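Local coordinates for protein endolysin (Escherichia coli O157 typing phage 15, PDB 7M5I) that probably degrades host peptidoglycan as a lysozyme-type muramidase of glycosyl hydrolase family 24, helping phage progeny escape at cell lysis, at residues 64-76 with 88-100. Numbering follows the deposited sequence.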
loop_
_atom_site.group_PDB
_atom_site.type_symbol
_atom_site.label_atom_id
_atom_site.label_comp_id
_atom_site.label_asym_id
_atom_site.label_seq_id
_atom_site.Cartn_x
_atom_site.Cartn_y
_atom_site.Cartn_z
ATOM N N LEU A 64 -2.800 -9.257 7.466
ATOM C CA LEU A 64 -2.202 -8.103 6.733
ATOM C C LEU A 64 -0.783 -8.540 6.285
ATOM O O LEU A 64 -0.431 -8.303 5.084
ATOM C CB LEU A 64 -2.136 -6.851 7.589
ATOM C CG LEU A 64 -1.434 -5.657 6.932
ATOM C CD1 LEU A 64 -2.224 -5.172 5.732
ATOM C CD2 LEU A 64 -1.235 -4.538 7.945
ATOM N N LEU A 65 -0.020 -9.172 7.156
ATOM C CA LEU A 65 1.330 -9.694 6.800
ATOM C C LEU A 65 1.228 -10.647 5.596
ATOM O O LEU A 65 2.080 -10.531 4.691
ATOM C CB LEU A 65 1.978 -10.383 7.995
ATOM C CG LEU A 65 2.474 -9.446 9.095
ATOM C CD1 LEU A 65 2.906 -10.241 10.311
ATOM C CD2 LEU A 65 3.577 -8.536 8.579
ATOM N N ALA A 66 0.229 -11.512 5.578
ATOM C CA ALA A 66 0.083 -12.511 4.494
ATOM C C ALA A 66 -0.301 -11.747 3.212
ATOM O O ALA A 66 0.271 -12.070 2.162
ATOM C CB ALA A 66 -0.952 -13.537 4.843
ATOM N N ASP A 67 -1.207 -10.766 3.321
ATOM C CA ASP A 67 -1.730 -9.926 2.213
ATOM C C ASP A 67 -0.545 -9.189 1.536
ATOM O O ASP A 67 -0.562 -9.058 0.273
ATOM C CB ASP A 67 -2.676 -8.825 2.691
ATOM C CG ASP A 67 -4.096 -9.189 3.129
ATOM O OD1 ASP A 67 -4.540 -10.304 2.722
ATOM O OD2 ASP A 67 -4.736 -8.321 3.956
ATOM N N VAL A 68 0.393 -8.628 2.312
ATOM C CA VAL A 68 1.367 -7.633 1.752
ATOM C C VAL A 68 2.527 -8.393 1.092
ATOM O O VAL A 68 3.255 -7.780 0.351
ATOM C CB VAL A 68 1.978 -6.612 2.727
ATOM C CG1 VAL A 68 0.934 -5.726 3.356
ATOM C CG2 VAL A 68 2.825 -7.241 3.772
ATOM N N GLU A 69 2.689 -9.679 1.341
ATOM C CA GLU A 69 3.886 -10.476 0.956
ATOM C C GLU A 69 4.152 -10.349 -0.550
ATOM O O GLU A 69 5.316 -10.078 -0.934
ATOM C CB GLU A 69 3.720 -11.907 1.449
ATOM C CG GLU A 69 5.016 -12.642 1.641
ATOM C CD GLU A 69 4.799 -14.125 1.947
ATOM O OE1 GLU A 69 3.678 -14.490 2.416
ATOM O OE2 GLU A 69 5.719 -14.915 1.656
ATOM N N LYS A 70 3.130 -10.497 -1.390
ATOM C CA LYS A 70 3.342 -10.493 -2.862
ATOM C C LYS A 70 3.710 -9.083 -3.313
ATOM O O LYS A 70 4.329 -8.963 -4.400
ATOM C CB LYS A 70 2.139 -11.077 -3.608
ATOM C CG LYS A 70 0.866 -10.245 -3.527
ATOM C CD LYS A 70 -0.319 -10.841 -4.328
ATOM C CE LYS A 70 -1.189 -9.719 -4.853
ATOM N NZ LYS A 70 -2.411 -10.176 -5.554
ATOM N N PHE A 71 3.327 -8.044 -2.581
ATOM C CA PHE A 71 3.614 -6.628 -2.894
ATOM C C PHE A 71 5.051 -6.274 -2.533
ATOM O O PHE A 71 5.715 -5.574 -3.351
ATOM C CB PHE A 71 2.594 -5.678 -2.242
ATOM C CG PHE A 71 1.185 -5.934 -2.750
ATOM C CD1 PHE A 71 0.397 -6.904 -2.156
ATOM C CD2 PHE A 71 0.676 -5.278 -3.851
ATOM C CE1 PHE A 71 -0.905 -7.136 -2.593
ATOM C CE2 PHE A 71 -0.615 -5.502 -4.285
ATOM C CZ PHE A 71 -1.404 -6.440 -3.659
ATOM N N VAL A 72 5.516 -6.747 -1.399
ATOM C CA VAL A 72 6.951 -6.689 -1.018
ATOM C C VAL A 72 7.781 -7.371 -2.136
ATOM O O VAL A 72 8.798 -6.759 -2.618
ATOM C CB VAL A 72 7.162 -7.360 0.352
ATOM C CG1 VAL A 72 8.630 -7.494 0.687
ATOM C CG2 VAL A 72 6.415 -6.600 1.460
ATOM N N ALA A 73 7.376 -8.565 -2.566
ATOM C CA ALA A 73 8.114 -9.330 -3.597
ATOM C C ALA A 73 8.176 -8.479 -4.872
ATOM O O ALA A 73 9.254 -8.366 -5.485
ATOM C CB ALA A 73 7.502 -10.697 -3.842
ATOM N N ALA A 74 7.049 -7.925 -5.287
ATOM C CA ALA A 74 6.952 -7.180 -6.555
ATOM C C ALA A 74 7.826 -5.921 -6.482
ATOM O O ALA A 74 8.433 -5.535 -7.519
ATOM C CB ALA A 74 5.504 -6.828 -6.862
ATOM N N VAL A 75 7.825 -5.220 -5.363
ATOM C CA VAL A 75 8.648 -3.980 -5.279
ATOM C C VAL A 75 10.142 -4.382 -5.352
ATOM O O VAL A 75 10.908 -3.706 -6.070
ATOM C CB VAL A 75 8.275 -3.130 -4.056
ATOM C CG1 VAL A 75 9.219 -1.952 -3.881
ATOM C CG2 VAL A 75 6.847 -2.631 -4.199
ATOM N N ASN A 76 10.545 -5.435 -4.640
ATOM C CA ASN A 76 11.917 -5.987 -4.710
ATOM C C ASN A 76 12.295 -6.179 -6.180
ATOM O O ASN A 76 13.400 -5.783 -6.580
ATOM C CB ASN A 76 12.060 -7.261 -3.869
ATOM C CG ASN A 76 12.405 -6.962 -2.419
ATOM O OD1 ASN A 76 13.274 -6.134 -2.159
ATOM N ND2 ASN A 76 11.767 -7.620 -1.467
ATOM N N PHE A 88 11.720 2.049 0.423
ATOM C CA PHE A 88 11.090 0.715 0.217
ATOM C C PHE A 88 9.716 0.706 0.903
ATOM O O PHE A 88 8.704 0.295 0.238
ATOM C CB PHE A 88 11.961 -0.408 0.760
ATOM C CG PHE A 88 11.427 -1.763 0.398
ATOM C CD1 PHE A 88 11.535 -2.248 -0.910
ATOM C CD2 PHE A 88 10.807 -2.552 1.340
ATOM C CE1 PHE A 88 11.086 -3.521 -1.238
ATOM C CE2 PHE A 88 10.360 -3.828 1.011
ATOM C CZ PHE A 88 10.485 -4.291 -0.285
ATOM N N ASP A 89 9.635 1.134 2.151
ATOM C CA ASP A 89 8.350 1.139 2.889
ATOM C C ASP A 89 7.287 1.922 2.107
ATOM O O ASP A 89 6.103 1.436 1.979
ATOM C CB ASP A 89 8.483 1.676 4.300
ATOM C CG ASP A 89 9.263 0.820 5.268
ATOM O OD1 ASP A 89 9.435 -0.409 5.018
ATOM O OD2 ASP A 89 9.700 1.414 6.320
ATOM N N ALA A 90 7.633 3.112 1.642
ATOM C CA ALA A 90 6.709 3.977 0.896
ATOM C C ALA A 90 6.268 3.312 -0.400
ATOM O O ALA A 90 5.056 3.331 -0.742
ATOM C CB ALA A 90 7.297 5.326 0.644
ATOM N N LEU A 91 7.202 2.750 -1.164
ATOM C CA LEU A 91 6.865 2.097 -2.453
ATOM C C LEU A 91 5.968 0.881 -2.192
ATOM O O LEU A 91 5.015 0.717 -2.939
ATOM C CB LEU A 91 8.159 1.667 -3.155
ATOM C CG LEU A 91 9.032 2.838 -3.614
ATOM C CD1 LEU A 91 10.390 2.294 -4.062
ATOM C CD2 LEU A 91 8.400 3.639 -4.735
ATOM N N VAL A 92 6.196 0.144 -1.122
ATOM C CA VAL A 92 5.323 -1.041 -0.813
ATOM C C VAL A 92 3.938 -0.542 -0.405
ATOM O O VAL A 92 2.959 -1.021 -0.975
ATOM C CB VAL A 92 5.935 -1.943 0.270
ATOM C CG1 VAL A 92 4.949 -3.015 0.751
ATOM C CG2 VAL A 92 7.180 -2.632 -0.275
ATOM N N SER A 93 3.864 0.455 0.490
ATOM C CA SER A 93 2.545 1.058 0.874
ATOM C C SER A 93 1.748 1.476 -0.380
ATOM O O SER A 93 0.545 1.126 -0.513
ATOM C CB SER A 93 2.715 2.172 1.827
ATOM O OG SER A 93 1.443 2.685 2.208
ATOM N N GLU A 94 2.338 2.209 -1.294
ATOM C CA GLU A 94 1.624 2.717 -2.479
ATOM C C GLU A 94 1.249 1.550 -3.400
ATOM O O GLU A 94 0.066 1.534 -3.917
ATOM C CB GLU A 94 2.418 3.784 -3.220
ATOM C CG GLU A 94 1.677 4.302 -4.433
ATOM C CD GLU A 94 1.931 5.710 -4.878
ATOM O OE1 GLU A 94 1.349 6.143 -5.915
ATOM O OE2 GLU A 94 2.651 6.420 -4.166
ATOM N N THR A 95 2.170 0.600 -3.606
ATOM C CA THR A 95 1.899 -0.544 -4.503
ATOM C C THR A 95 0.750 -1.389 -3.916
ATOM O O THR A 95 -0.065 -1.895 -4.697
ATOM C CB THR A 95 3.163 -1.404 -4.699
ATOM O OG1 THR A 95 4.180 -0.545 -5.192
ATOM C CG2 THR A 95 2.943 -2.538 -5.664
ATOM N N TYR A 96 0.695 -1.520 -2.604
ATOM C CA TYR A 96 -0.360 -2.279 -1.909
ATOM C C TYR A 96 -1.741 -1.689 -2.223
ATOM O O TYR A 96 -2.764 -2.421 -2.236
ATOM C CB TYR A 96 -0.092 -2.280 -0.408
ATOM C CG TYR A 96 -1.025 -3.216 0.317
ATOM C CD1 TYR A 96 -1.038 -4.555 -0.050
ATOM C CD2 TYR A 96 -1.884 -2.803 1.313
ATOM C CE1 TYR A 96 -1.871 -5.463 0.576
ATOM C CE2 TYR A 96 -2.726 -3.695 1.959
ATOM C CZ TYR A 96 -2.717 -5.032 1.595
ATOM O OH TYR A 96 -3.576 -5.974 2.095
ATOM N N ASN A 97 -1.793 -0.395 -2.507
ATOM C CA ASN A 97 -3.048 0.328 -2.824
ATOM C C ASN A 97 -3.293 0.317 -4.325
ATOM O O ASN A 97 -4.432 0.024 -4.764
ATOM C CB ASN A 97 -2.971 1.720 -2.193
ATOM C CG ASN A 97 -4.159 2.599 -2.514
ATOM O OD1 ASN A 97 -4.011 3.633 -3.124
ATOM N ND2 ASN A 97 -5.356 2.108 -2.207
ATOM N N ILE A 98 -2.311 0.613 -5.160
ATOM C CA ILE A 98 -2.575 0.785 -6.613
ATOM C C ILE A 98 -2.467 -0.558 -7.365
ATOM O O ILE A 98 -3.015 -0.643 -8.474
ATOM C CB ILE A 98 -1.716 1.874 -7.262
ATOM C CG1 ILE A 98 -0.240 1.454 -7.376
ATOM C CG2 ILE A 98 -1.910 3.191 -6.545
ATOM C CD1 ILE A 98 0.595 2.405 -8.132
ATOM N N GLY A 99 -1.819 -1.543 -6.775
ATOM C CA GLY A 99 -1.586 -2.876 -7.341
ATOM C C GLY A 99 -0.243 -2.978 -8.065
ATOM O O GLY A 99 0.344 -1.940 -8.458
ATOM N N ILE A 100 0.112 -4.203 -8.364
ATOM C CA ILE A 100 1.449 -4.585 -8.888
ATOM C C ILE A 100 1.618 -4.025 -10.296
ATOM O O ILE A 100 2.633 -3.370 -10.545
ATOM C CB ILE A 100 1.638 -6.107 -8.785
ATOM C CG1 ILE A 100 1.728 -6.544 -7.317
ATOM C CG2 ILE A 100 2.881 -6.513 -9.573
ATOM C CD1 ILE A 100 1.836 -8.030 -7.114
#
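Tyr96 drives the edge of its ring into the face of Phe71, a T-shaped pair with planes 88° apart and centroids 5.0 Å from one another. CD1 of Tyr96 comes within 3.5 Å of CD1 of Phe71. With CG anti to the backbone N (chi1 -171°), the tyrosine ring reaches across to helix 57-78 and becomes a knob among Leu64, Asp67, Val68 and Phe71. Two CH-pi contacts add to this: Val68 CG1 lies over the Tyr96 face, 4.0 Å from its centroid, and Tyr96 CA over Phe71. Beside the phenol OH, the Asp67 carboxylate is hydrogen-bonded to Thr41.

Apolar packing carries the contact on toward the C-terminal end of helix 57-78. Val75 is a second knob, held by Phe88, Leu91, Val92 and Thr95: its CG1 meets Phe88 CE1 at 3.6 Å, while its CG2 reaches Val92 and Thr95. Past Gly99, Ile100 packs CG1 against Phe71 CD2 (3.8 Å) and CG2 against Ala74 CB.

Within helix 85-98, Thr95 OG1 donates to Leu91 O (2.7 Å).

The axes of segments 64-76 and 88-98 approach to 9.2 Å at 119°, in knobs-into-holes packing of the phage-lysozyme fold, with Tyr96 about 4 Å, side chain to side chain, from the predicted catalytic Glu21.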